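Local coordinates for protein OBody AM1L10 (Pyrobaculum aerophilum, PDB 4GN3) that probably serves as an engineered OB-fold binding protein, built on a nucleic acid-binding beta-barrel scaffold and binding another protein, at residues V54-E59 with I101-I106; A28-S33 with S75-V80; F68-E73 with I106-K111; N19-E24 with V86-A91. All blocks are in the same frame, centred on the assembly; numbering follows the deposited sequence. Where two conformers were deposited one is given.

Overall arrangement
The four contacts range from the buried middle of the OB-fold barrel to its surface. Contact 1, mostly buried, sets strand 54-59 beside strand 99-103 in parallel and is largely apolar around two backbone bonds. Contact 2, partly buried, pairs strands 24-36 and 79-88 antiparallel and ends in a turn with charged, more open side chains. Contacts 3 and 4 are surface contacts on opposite sides of the chain's centre, about 23 Å apart between their own centres. Contact 3 shares I106 with contact 1 and rests helix 65-73 on strand 105-110 without a hydrogen bond, whereas contact 4 ties a turn to strand 79-88, also used by contact 2, through backbone bonds.

Contact 1 of 4, residues V54-E59 with I101-I106; sequences VSVYLE and IFPSEI
V56 and I101 form a parallel bridge between strands 54-59 and 99-103. Two backbone hydrogen bonds hold it: I101 N gives to S55 O over 2.8 Å, and Y57 N gives to I101 O over 3.0 Å, each nearly in line with its carbonyl. The third bond of this series is missing because P103 has no N-H. Its CD instead lies 3.0 Å from Y57 O, a buried carbonyl oxygen without a hydrogen-bond partner in the model.

This parallel pairing of the third strand with the first half of the last closes the five-stranded barrel of an OB fold, and the chain then turns a corner at S104 toward strand 105-110.

Apolar contacts fill the inner face. V56 CG1, anti to the backbone N (chi1 178°), points on toward P103 and touches its CG at 3.6 Å, while CG2 meets I101 CB. V54 CG2 touches I101 CD1 at 3.9 Å, the two side chains crossing at about a right angle. More loosely, L58 CD1 approaches both P103 CG and I106 CD1.

In the conformer of Y57 described, its ring and that of F102 meet obliquely, with planes 33° apart and centroids separated by 5.2 Å; F102 CD1 lies 3.3 Å from Y57 CZ. The Y57 hydroxyl is hydrogen-bonded to E87 and K62, whose ammonium also makes a cation-pi contact with F102; a basic side chain of the bound protein makes another with the Y57 ring. A serine in place of F102 would probably strip the Y57 ring of this packing and leave the K62 ammonium without its aromatic partner.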
loop_
_atom_site.group_PDB
_atom_site.type_symbol
_atom_site.label_atom_id
_atom_site.label_comp_id
_atom_site.label_asym_id
_atom_site.label_seq_id
_atom_site.Cartn_x
_atom_site.Cartn_y
_atom_site.Cartn_z
ATOM N N VAL B 54 1.186 -0.768 14.821
ATOM C CA VAL B 54 1.778 0.385 14.126
ATOM C C VAL B 54 2.325 -0.014 12.752
ATOM O O VAL B 54 3.006 -1.036 12.606
ATOM C CB VAL B 54 2.834 1.130 14.994
ATOM C CG1 VAL B 54 4.033 0.238 15.298
ATOM C CG2 VAL B 54 3.291 2.422 14.315
ATOM N N SER B 55 1.988 0.794 11.750
ATOM C CA SER B 55 2.377 0.540 10.371
ATOM C C SER B 55 3.785 1.022 10.085
ATOM O O SER B 55 4.114 2.190 10.300
ATOM C CB SER B 55 1.413 1.235 9.406
ATOM O OG SER B 55 0.112 0.674 9.475
ATOM N N VAL B 56 4.601 0.102 9.584
ATOM C CA VAL B 56 5.944 0.404 9.120
ATOM C C VAL B 56 5.920 0.214 7.605
ATOM O O VAL B 56 5.675 -0.890 7.112
ATOM C CB VAL B 56 6.993 -0.525 9.781
ATOM C CG1 VAL B 56 8.390 -0.223 9.260
ATOM C CG2 VAL B 56 6.951 -0.385 11.299
ATOM N N TYR B 57 6.160 1.285 6.857
ATOM C CA TYR B 57 6.067 1.156 5.410
ATOM C C TYR B 57 7.413 1.120 4.710
ATOM O O TYR B 57 8.373 1.788 5.104
ATOM C CB TYR B 57 5.144 2.213 4.797
ATOM C CG TYR B 57 5.774 3.565 4.602
ATOM C CD1 TYR B 57 6.336 3.919 3.375
ATOM C CD2 TYR B 57 5.799 4.496 5.633
ATOM C CE1 TYR B 57 6.906 5.165 3.185
ATOM C CE2 TYR B 57 6.364 5.751 5.452
ATOM C CZ TYR B 57 6.916 6.075 4.229
ATOM O OH TYR B 57 7.483 7.311 4.042
ATOM N N LEU B 58 7.458 0.323 3.655
ATOM C CA LEU B 58 8.626 0.246 2.787
ATOM C C LEU B 58 8.140 0.648 1.403
ATOM O O LEU B 58 7.093 0.176 0.947
ATOM C CB LEU B 58 9.227 -1.165 2.774
ATOM C CG LEU B 58 9.893 -1.647 4.079
ATOM C CD1 LEU B 58 8.864 -1.977 5.152
ATOM C CD2 LEU B 58 10.756 -2.865 3.791
ATOM N N GLU B 59 8.885 1.544 0.767
ATOM C CA GLU B 59 8.506 2.101 -0.526
ATOM C C GLU B 59 9.710 2.041 -1.449
ATOM O O GLU B 59 10.791 2.535 -1.091
ATOM C CB GLU B 59 8.023 3.547 -0.351
ATOM C CG GLU B 59 7.699 4.263 -1.656
ATOM C CD GLU B 59 7.411 5.745 -1.472
ATOM O OE1 GLU B 59 7.141 6.177 -0.330
ATOM O OE2 GLU B 59 7.448 6.479 -2.482
ATOM N N ILE B 101 5.584 4.530 10.407
ATOM C CA ILE B 101 7.033 4.598 10.604
ATOM C C ILE B 101 7.778 4.295 9.307
ATOM O O ILE B 101 7.506 3.297 8.625
ATOM C CB ILE B 101 7.520 3.653 11.744
ATOM C CG1 ILE B 101 6.912 4.074 13.093
ATOM C CG2 ILE B 101 9.043 3.648 11.821
ATOM C CD1 ILE B 101 7.116 3.083 14.232
ATOM N N PHE B 102 8.720 5.178 8.978
ATOM C CA PHE B 102 9.602 5.002 7.838
ATOM C C PHE B 102 10.899 4.427 8.405
ATOM O O PHE B 102 11.630 5.136 9.089
ATOM C CB PHE B 102 9.836 6.363 7.162
ATOM C CG PHE B 102 10.594 6.288 5.865
ATOM C CD1 PHE B 102 10.113 5.529 4.796
ATOM C CD2 PHE B 102 11.779 7.005 5.695
ATOM C CE1 PHE B 102 10.807 5.473 3.593
ATOM C CE2 PHE B 102 12.482 6.951 4.494
ATOM C CZ PHE B 102 11.992 6.185 3.444
ATOM N N PRO B 103 11.174 3.130 8.144
ATOM C CA PRO B 103 12.256 2.442 8.855
ATOM C C PRO B 103 13.663 2.713 8.317
ATOM O O PRO B 103 13.859 2.864 7.112
ATOM C CB PRO B 103 11.908 0.964 8.653
ATOM C CG PRO B 103 11.252 0.922 7.312
ATOM C CD PRO B 103 10.519 2.245 7.161
ATOM N N SER B 104 14.635 2.746 9.219
ATOM C CA SER B 104 16.042 2.672 8.830
ATOM C C SER B 104 16.642 1.319 9.214
ATOM O O SER B 104 17.600 0.858 8.594
ATOM C CB SER B 104 16.844 3.804 9.463
ATOM O OG SER B 104 16.742 3.761 10.879
ATOM N N GLU B 105 16.081 0.688 10.239
ATOM C CA GLU B 105 16.563 -0.617 10.693
ATOM C C GLU B 105 15.402 -1.573 10.958
ATOM O O GLU B 105 14.412 -1.196 11.594
ATOM C CB GLU B 105 17.395 -0.469 11.973
ATOM C CG GLU B 105 18.689 0.319 11.828
ATOM C CD GLU B 105 19.384 0.558 13.165
ATOM O OE1 GLU B 105 20.161 1.530 13.263
ATOM O OE2 GLU B 105 19.145 -0.206 14.127
ATOM N N ILE B 106 15.524 -2.805 10.469
ATOM C CA ILE B 106 14.586 -3.873 10.849
ATOM C C ILE B 106 15.388 -5.087 11.325
ATOM O O ILE B 106 16.111 -5.695 10.541
ATOM C CB ILE B 106 13.630 -4.276 9.700
ATOM C CG1 ILE B 106 12.811 -3.067 9.214
ATOM C CG2 ILE B 106 12.693 -5.396 10.148
ATOM C CD1 ILE B 106 11.903 -3.374 8.035
#

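Contact 2 of 4, residues A28-S33 with S75-V80; sequences AGWVAS and SREDVV
G29 and V80 form an antiparallel hydrogen-bonded pair, V80 N giving to G29 O at 2.8 Å and G29 N to V80 O at 3.1 Å, with W30 and V79 as the adjoining non-hydrogen-bonded pair, and beyond it V31 grips the type II turn S75-D78, its N giving to D78 O and its O accepting from E77 N (3.0 Å) on a lone pair in the carbonyl plane.

V31 CB rests 3.4 Å from S75 O, and CG2, anti to the carbonyl carbon, reaches V80 CG1 at 4.0 Å. A glycine at V31 is likely to leave a gap between the turn and V80. The D78 carboxylate braces the turn from inside, S75 N giving to OD2 from above its plane. R76, bent at chi3 (81°), lays its guanidinium over A32 O, which sits 3.3 Å above the centre of its plane, a placement that gives no hydrogen bond. E77 runs alongside W30, and a water bonds both V31 O and E77 OE1.

Pairing of the long first strand with the fourth, just after the turn that follows the helix, is a defining feature of the OB-fold barrel.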
loop_
_atom_site.group_PDB
_atom_site.type_symbol
_atom_site.label_atom_id
_atom_site.label_comp_id
_atom_site.label_asym_id
_atom_site.label_seq_id
_atom_site.Cartn_x
_atom_site.Cartn_y
_atom_site.Cartn_z
ATOM N N ALA B 28 9.444 -2.261 19.468
ATOM C CA ALA B 28 9.776 -3.678 19.616
ATOM C C ALA B 28 8.530 -4.469 19.951
ATOM O O ALA B 28 7.747 -4.073 20.805
ATOM C CB ALA B 28 10.840 -3.874 20.695
ATOM N N GLY B 29 8.355 -5.588 19.262
ATOM C CA GLY B 29 7.197 -6.442 19.465
ATOM C C GLY B 29 7.165 -7.529 18.420
ATOM O O GLY B 29 8.212 -7.966 17.940
ATOM N N TRP B 30 5.962 -7.969 18.067
ATOM C CA TRP B 30 5.801 -9.019 17.074
ATOM C C TRP B 30 5.082 -8.514 15.857
ATOM O O TRP B 30 4.383 -7.494 15.917
ATOM C CB TRP B 30 5.081 -10.230 17.671
ATOM C CG TRP B 30 3.665 -9.945 18.102
ATOM C CD1 TRP B 30 2.500 -10.067 17.342
ATOM C CD2 TRP B 30 3.214 -9.493 19.418
ATOM N NE1 TRP B 30 1.398 -9.725 18.076
ATOM C CE2 TRP B 30 1.754 -9.366 19.330
ATOM C CE3 TRP B 30 3.848 -9.185 20.615
ATOM C CZ2 TRP B 30 0.988 -8.954 20.404
ATOM C CZ3 TRP B 30 3.060 -8.767 21.697
ATOM C CH2 TRP B 30 1.666 -8.658 21.591
ATOM N N VAL B 31 5.252 -9.228 14.749
ATOM C CA VAL B 31 4.595 -8.900 13.485
ATOM C C VAL B 31 3.109 -9.253 13.563
ATOM O O VAL B 31 2.739 -10.428 13.682
ATOM C CB VAL B 31 5.280 -9.619 12.302
ATOM C CG1 VAL B 31 4.525 -9.386 10.996
ATOM C CG2 VAL B 31 6.727 -9.165 12.174
ATOM N N ALA B 32 2.264 -8.230 13.514
ATOM C CA ALA B 32 0.818 -8.430 13.572
ATOM C C ALA B 32 0.266 -8.797 12.195
ATOM O O ALA B 32 -0.604 -9.661 12.072
ATOM C CB ALA B 32 0.134 -7.188 14.118
ATOM N N SER B 33 0.773 -8.134 11.158
ATOM C CA SER B 33 0.390 -8.442 9.782
ATOM C C SER B 33 1.439 -7.961 8.785
ATOM O O SER B 33 2.314 -7.145 9.112
ATOM C CB SER B 33 -0.976 -7.832 9.440
ATOM O OG SER B 33 -0.912 -6.416 9.467
ATOM N N SER B 75 7.672 -13.170 8.842
ATOM C CA SER B 75 6.412 -13.896 8.999
ATOM C C SER B 75 5.628 -13.309 10.169
ATOM O O SER B 75 6.206 -12.695 11.070
ATOM C CB SER B 75 6.674 -15.379 9.282
ATOM O OG SER B 75 7.554 -15.930 8.324
ATOM N N ARG B 76 4.314 -13.513 10.167
ATOM C CA ARG B 76 3.491 -13.147 11.317
ATOM C C ARG B 76 4.044 -13.822 12.565
ATOM O O ARG B 76 4.527 -14.954 12.503
ATOM C CB ARG B 76 2.038 -13.564 11.108
ATOM C CG ARG B 76 1.302 -12.755 10.051
ATOM C CD ARG B 76 -0.039 -13.394 9.719
ATOM N NE ARG B 76 -1.084 -13.054 10.687
ATOM C CZ ARG B 76 -2.093 -12.214 10.446
ATOM N NH1 ARG B 76 -2.205 -11.612 9.266
ATOM N NH2 ARG B 76 -2.999 -11.976 11.386
ATOM N N GLU B 77 3.984 -13.103 13.682
ATOM C CA GLU B 77 4.471 -13.573 14.985
ATOM C C GLU B 77 5.990 -13.493 15.187
ATOM O O GLU B 77 6.469 -13.709 16.306
ATOM C CB GLU B 77 3.934 -14.981 15.327
ATOM C CG GLU B 77 2.421 -15.056 15.484
ATOM C CD GLU B 77 1.890 -14.154 16.586
ATOM O OE1 GLU B 77 0.827 -13.542 16.384
ATOM O OE2 GLU B 77 2.525 -14.057 17.657
ATOM N N ASP B 78 6.749 -13.183 14.133
ATOM C CA ASP B 78 8.188 -12.913 14.296
ATOM C C ASP B 78 8.395 -11.775 15.292
ATOM O O ASP B 78 7.617 -10.817 15.317
ATOM C CB ASP B 78 8.852 -12.538 12.969
ATOM C CG ASP B 78 9.087 -13.731 12.061
ATOM O OD1 ASP B 78 8.787 -14.875 12.459
ATOM O OD2 ASP B 78 9.574 -13.518 10.935
ATOM N N VAL B 79 9.440 -11.888 16.110
ATOM C CA VAL B 79 9.780 -10.861 17.093
ATOM C C VAL B 79 10.810 -9.914 16.474
ATOM O O VAL B 79 11.885 -10.344 16.048
ATOM C CB VAL B 79 10.283 -11.488 18.416
ATOM C CG1 VAL B 79 10.845 -10.427 19.356
ATOM C CG2 VAL B 79 9.154 -12.255 19.093
ATOM N N VAL B 80 10.462 -8.628 16.411
ATOM C CA VAL B 80 11.261 -7.641 15.677
ATOM C C VAL B 80 11.581 -6.412 16.519
ATOM O O VAL B 80 10.907 -6.132 17.516
ATOM C CB VAL B 80 10.572 -7.190 14.354
ATOM C CG1 VAL B 80 10.466 -8.340 13.367
ATOM C CG2 VAL B 80 9.198 -6.578 14.620
HETATM O O HOH W 1 0.584 -12.119 14.027
#

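Contact 3 of 4, residues F68-E73 with I106-K111; sequences FKVFAE and IWILNK
V70, on helix 65-73, is the first residue of 68-73 to reach strand 105-110, for F68 before it packs instead against L58. V70 carries most of the apolar contact. With CG1 anti to the backbone N (chi1 -177°), that methyl is the branch lowered onto the strand: it lies 3.6 Å from I106 CG2, equally near I106 O, and 3.9 Å from I108 CD1. It therefore fits between two isoleucines that project from the same side of the strand, and the V70 and I106 side chains slide past each other in opposite directions. I106 also touches I82, so this patch runs on into the barrel interior. F71, next along, turns like F68 to L58.

E73 sits nearer the strand's far end. Its CB rests against I108 CD1 at 3.8 Å, so that the end of I108 is held between V70 and E73. Beyond CG the chain is extended, crossing K111 at about a right angle, and OE1 comes 3.8 Å from K111 NZ in a long salt bridge. The lysine is itself fully extended to get there.

Helix 65-73, between the third and fourth strands, is the one that in OB folds covers one end of the barrel; here it lies on the last strand, the two segments running at 31° to each other. No hydrogen bond joins them. Attachment thus rests on branched aliphatic methyls, while the exposed E73-K111 pair probably adds only a modest, solvent-screened attraction at the solvent-facing edge.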
loop_
_atom_site.group_PDB
_atom_site.type_symbol
_atom_site.label_atom_id
_atom_site.label_comp_id
_atom_site.label_asym_id
_atom_site.label_seq_id
_atom_site.Cartn_x
_atom_site.Cartn_y
_atom_site.Cartn_z
ATOM N N PHE B 68 14.214 -4.313 2.177
ATOM C CA PHE B 68 13.314 -5.187 1.420
ATOM C C PHE B 68 13.736 -6.659 1.542
ATOM O O PHE B 68 12.893 -7.561 1.569
ATOM C CB PHE B 68 13.242 -4.768 -0.053
ATOM C CG PHE B 68 12.371 -3.560 -0.306
ATOM C CD1 PHE B 68 12.939 -2.330 -0.628
ATOM C CD2 PHE B 68 10.984 -3.657 -0.239
ATOM C CE1 PHE B 68 12.137 -1.220 -0.864
ATOM C CE2 PHE B 68 10.176 -2.553 -0.482
ATOM C CZ PHE B 68 10.754 -1.330 -0.787
ATOM N N LYS B 69 15.041 -6.893 1.628
ATOM C CA LYS B 69 15.551 -8.245 1.865
ATOM C C LYS B 69 15.119 -8.758 3.243
ATOM O O LYS B 69 14.696 -9.906 3.371
ATOM C CB LYS B 69 17.075 -8.297 1.700
ATOM C CG LYS B 69 17.552 -8.113 0.264
ATOM N N VAL B 70 15.187 -7.901 4.263
ATOM C CA VAL B 70 14.678 -8.263 5.591
ATOM C C VAL B 70 13.164 -8.506 5.557
ATOM O O VAL B 70 12.671 -9.471 6.152
ATOM C CB VAL B 70 15.015 -7.214 6.676
ATOM C CG1 VAL B 70 14.518 -7.693 8.029
ATOM C CG2 VAL B 70 16.512 -6.953 6.739
ATOM N N PHE B 71 12.431 -7.642 4.854
ATOM C CA PHE B 71 10.981 -7.805 4.735
ATOM C C PHE B 71 10.614 -9.182 4.176
ATOM O O PHE B 71 9.676 -9.816 4.659
ATOM C CB PHE B 71 10.343 -6.698 3.883
ATOM C CG PHE B 71 8.839 -6.789 3.811
ATOM C CD1 PHE B 71 8.046 -6.082 4.707
ATOM C CD2 PHE B 71 8.221 -7.600 2.866
ATOM C CE1 PHE B 71 6.663 -6.179 4.652
ATOM C CE2 PHE B 71 6.842 -7.704 2.807
ATOM C CZ PHE B 71 6.061 -6.991 3.706
ATOM N N ALA B 72 11.358 -9.632 3.165
ATOM C CA ALA B 72 11.149 -10.949 2.544
ATOM C C ALA B 72 11.304 -12.123 3.530
ATOM O O ALA B 72 10.742 -13.193 3.308
ATOM C CB ALA B 72 12.081 -11.128 1.348
ATOM N N GLU B 73 12.057 -11.912 4.608
ATOM C CA GLU B 73 12.254 -12.935 5.645
ATOM C C GLU B 73 11.136 -12.968 6.690
ATOM O O GLU B 73 11.050 -13.915 7.477
ATOM C CB GLU B 73 13.565 -12.698 6.390
ATOM C CG GLU B 73 14.834 -12.784 5.569
ATOM C CD GLU B 73 16.053 -12.477 6.420
ATOM O OE1 GLU B 73 16.374 -13.284 7.324
ATOM O OE2 GLU B 73 16.680 -11.419 6.198
ATOM N N ILE B 106 15.524 -2.805 10.469
ATOM C CA ILE B 106 14.586 -3.873 10.849
ATOM C C ILE B 106 15.388 -5.087 11.325
ATOM O O ILE B 106 16.111 -5.695 10.541
ATOM C CB ILE B 106 13.630 -4.276 9.700
ATOM C CG1 ILE B 106 12.811 -3.067 9.214
ATOM C CG2 ILE B 106 12.693 -5.396 10.148
ATOM C CD1 ILE B 106 11.903 -3.374 8.035
ATOM N N TRP B 107 15.268 -5.408 12.613
ATOM C CA TRP B 107 15.978 -6.540 13.220
ATOM C C TRP B 107 15.010 -7.637 13.534
ATOM O O TRP B 107 13.971 -7.381 14.139
ATOM C CB TRP B 107 16.661 -6.107 14.517
ATOM C CG TRP B 107 17.702 -5.021 14.366
ATOM C CD1 TRP B 107 17.493 -3.658 14.169
ATOM C CD2 TRP B 107 19.161 -5.177 14.425
ATOM N NE1 TRP B 107 18.687 -2.984 14.083
ATOM C CE2 TRP B 107 19.725 -3.833 14.238
ATOM C CE3 TRP B 107 20.026 -6.254 14.607
ATOM C CZ2 TRP B 107 21.099 -3.605 14.235
ATOM C CZ3 TRP B 107 21.410 -6.009 14.599
ATOM C CH2 TRP B 107 21.927 -4.716 14.419
ATOM N N ILE B 108 15.331 -8.868 13.141
ATOM C CA ILE B 108 14.513 -10.023 13.516
ATOM C C ILE B 108 15.193 -10.718 14.694
ATOM O O ILE B 108 16.287 -11.259 14.551
ATOM C CB ILE B 108 14.323 -11.013 12.344
ATOM C CG1 ILE B 108 13.703 -10.306 11.132
ATOM C CG2 ILE B 108 13.463 -12.198 12.775
ATOM C CD1 ILE B 108 13.769 -11.112 9.851
ATOM N N LEU B 109 14.553 -10.680 15.859
ATOM C CA LEU B 109 15.140 -11.240 17.069
ATOM C C LEU B 109 14.903 -12.738 17.164
ATOM O O LEU B 109 15.787 -13.480 17.583
ATOM C CB LEU B 109 14.636 -10.511 18.315
ATOM C CG LEU B 109 15.138 -9.075 18.498
ATOM C CD1 LEU B 109 15.004 -8.657 19.956
ATOM C CD2 LEU B 109 16.573 -8.887 18.011
ATOM N N ASN B 110 13.711 -13.178 16.776
ATOM C CA ASN B 110 13.471 -14.597 16.528
ATOM C C ASN B 110 12.266 -14.846 15.639
ATOM O O ASN B 110 11.290 -14.087 15.660
ATOM C CB ASN B 110 13.358 -15.402 17.829
ATOM C CG ASN B 110 12.231 -14.930 18.711
ATOM O OD1 ASN B 110 12.375 -13.958 19.451
ATOM N ND2 ASN B 110 11.099 -15.626 18.648
ATOM N N LYS B 111 12.354 -15.916 14.857
ATOM C CA LYS B 111 11.274 -16.326 13.976
ATOM C C LYS B 111 10.302 -17.216 14.745
ATOM O O LYS B 111 10.710 -17.950 15.651
ATOM C CB LYS B 111 11.830 -17.022 12.730
ATOM C CG LYS B 111 12.750 -16.122 11.910
ATOM C CD LYS B 111 13.033 -16.670 10.520
ATOM C CE LYS B 111 13.823 -15.661 9.699
ATOM N NZ LYS B 111 14.141 -16.157 8.328
#

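Contact 4 of 4, residues N19-E24 with V86-A91; sequences NLHGTE and VEASKA
The type II turn L20-T23, in the loop leading into strand 24-36, is fastened to the end of strand 79-88 at V86. Both backbone polar atoms of V86 are used: its N gives to T23 O at 2.9 Å, and its O accepts from G22 N at 2.7 Å with an N-H...O angle of 172°. The turn has its own closing bonds, for L20 O takes T23 N at 2.9 Å and also the T23 hydroxyl at 2.8 Å, the latter from above the carbonyl plane. G22 has a positive phi (90°), where a CB would be jammed against the preceding carbonyl O, which calls for glycine.

The V86 side chain points toward the turn. Its CB stands 3.5 Å from L20 O, and CG1, anti to the backbone N (chi1 -180°), lies 4.1 Å from L20 CB, while CG2 faces T23 O. V86 also packs on I16 of the N-terminal loop and on V99 of the neighbouring strand.

H21 reaches along the strand to A88. The ring meets A88 N at its edge, near the ring plane, and H21 CB rests 3.9 Å from A88 CB. The separation of 3.0 Å between H21 CD2 and A88 N is short for a carbon, so the detailed setting of the ring is doubtful.

With L20 O accepting two hydrogen bonds, the turn is stiffened within; two main-chain hydrogen bonds join it to the strand, and the apolar cover from V86 is likely to shield them partly from solvent.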
loop_
_atom_site.group_PDB
_atom_site.type_symbol
_atom_site.label_atom_id
_atom_site.label_comp_id
_atom_site.label_asym_id
_atom_site.label_seq_id
_atom_site.Cartn_x
_atom_site.Cartn_y
_atom_site.Cartn_z
ATOM N N ASN B 19 1.585 13.518 16.665
ATOM C CA ASN B 19 2.426 14.612 17.167
ATOM C C ASN B 19 3.898 14.220 17.378
ATOM O O ASN B 19 4.714 15.042 17.796
ATOM C CB ASN B 19 1.817 15.292 18.409
ATOM C CG ASN B 19 1.867 14.426 19.656
ATOM O OD1 ASN B 19 2.358 13.292 19.640
ATOM N ND2 ASN B 19 1.341 14.959 20.755
ATOM N N LEU B 20 4.231 12.966 17.068
ATOM C CA LEU B 20 5.637 12.549 17.003
ATOM C C LEU B 20 6.246 12.671 15.605
ATOM O O LEU B 20 7.395 12.280 15.396
ATOM C CB LEU B 20 5.824 11.126 17.557
ATOM C CG LEU B 20 5.632 10.940 19.061
ATOM C CD1 LEU B 20 6.039 9.531 19.473
ATOM C CD2 LEU B 20 6.412 11.980 19.857
ATOM N N HIS B 21 5.498 13.237 14.656
ATOM C CA HIS B 21 5.997 13.416 13.294
ATOM C C HIS B 21 7.421 13.927 13.254
ATOM O O HIS B 21 7.739 14.971 13.841
ATOM C CB HIS B 21 5.089 14.359 12.501
ATOM C CG HIS B 21 5.487 14.498 11.050
ATOM N ND1 HIS B 21 6.315 15.467 10.616
ATOM C CD2 HIS B 21 5.153 13.743 9.936
ATOM C CE1 HIS B 21 6.502 15.336 9.292
ATOM N NE2 HIS B 21 5.787 14.282 8.876
ATOM N N GLY B 22 8.295 13.196 12.564
ATOM C CA GLY B 22 9.697 13.606 12.435
ATOM C C GLY B 22 10.645 13.090 13.509
ATOM O O GLY B 22 11.848 13.365 13.456
ATOM N N THR B 23 10.112 12.345 14.478
ATOM C CA THR B 23 10.902 11.814 15.595
ATOM C C THR B 23 11.430 10.422 15.250
ATOM O O THR B 23 10.688 9.578 14.738
ATOM C CB THR B 23 10.052 11.699 16.888
ATOM O OG1 THR B 23 9.414 12.949 17.174
ATOM C CG2 THR B 23 10.902 11.294 18.090
ATOM N N GLU B 24 12.706 10.182 15.536
ATOM C CA GLU B 24 13.254 8.835 15.448
ATOM C C GLU B 24 12.835 8.020 16.667
ATOM O O GLU B 24 12.999 8.458 17.805
ATOM C CB GLU B 24 14.779 8.857 15.317
ATOM C CG GLU B 24 15.354 7.484 15.009
ATOM C CD GLU B 24 16.828 7.531 14.691
ATOM O OE1 GLU B 24 17.626 7.791 15.611
ATOM O OE2 GLU B 24 17.174 7.290 13.525
ATOM N N VAL B 86 8.915 8.601 12.676
ATOM C CA VAL B 86 7.463 8.688 12.691
ATOM C C VAL B 86 7.018 9.709 11.652
ATOM O O VAL B 86 7.585 10.802 11.549
ATOM C CB VAL B 86 6.907 9.056 14.081
ATOM C CG1 VAL B 86 5.387 9.131 14.033
ATOM C CG2 VAL B 86 7.336 8.020 15.117
ATOM N N GLU B 87 6.010 9.331 10.873
ATOM C CA GLU B 87 5.442 10.221 9.876
ATOM C C GLU B 87 3.931 10.226 10.062
ATOM O O GLU B 87 3.286 9.182 9.970
ATOM C CB GLU B 87 5.841 9.779 8.462
ATOM C CG GLU B 87 7.360 9.738 8.264
ATOM C CD GLU B 87 7.798 9.480 6.831
ATOM O OE1 GLU B 87 8.902 9.942 6.469
ATOM O OE2 GLU B 87 7.060 8.814 6.069
ATOM N N ALA B 88 3.385 11.400 10.376
ATOM C CA ALA B 88 1.947 11.561 10.564
ATOM C C ALA B 88 1.271 11.561 9.201
ATOM O O ALA B 88 1.818 12.104 8.248
ATOM C CB ALA B 88 1.646 12.850 11.312
ATOM N N SER B 89 0.098 10.931 9.121
ATOM C CA SER B 89 -0.669 10.810 7.880
ATOM C C SER B 89 -0.963 12.166 7.277
ATOM O O SER B 89 -1.264 13.120 7.998
ATOM C CB SER B 89 -1.980 10.060 8.129
ATOM O OG SER B 89 -2.780 10.008 6.961
ATOM N N LYS B 90 -0.872 12.239 5.952
ATOM C CA LYS B 90 -1.157 13.471 5.215
ATOM C C LYS B 90 -2.659 13.769 5.209
ATOM O O LYS B 90 -3.070 14.932 5.104
ATOM C CB LYS B 90 -0.604 13.388 3.787
ATOM C CG LYS B 90 0.877 13.028 3.716
ATOM C CD LYS B 90 1.454 13.188 2.316
ATOM C CE LYS B 90 1.832 14.633 2.028
ATOM N NZ LYS B 90 2.427 14.792 0.671
ATOM N N ALA B 91 -3.463 12.710 5.336
ATOM C CA ALA B 91 -4.925 12.810 5.404
ATOM C C ALA B 91 -5.392 13.645 6.597
ATOM O O ALA B 91 -6.357 14.408 6.483
ATOM C CB ALA B 91 -5.552 11.422 5.440
#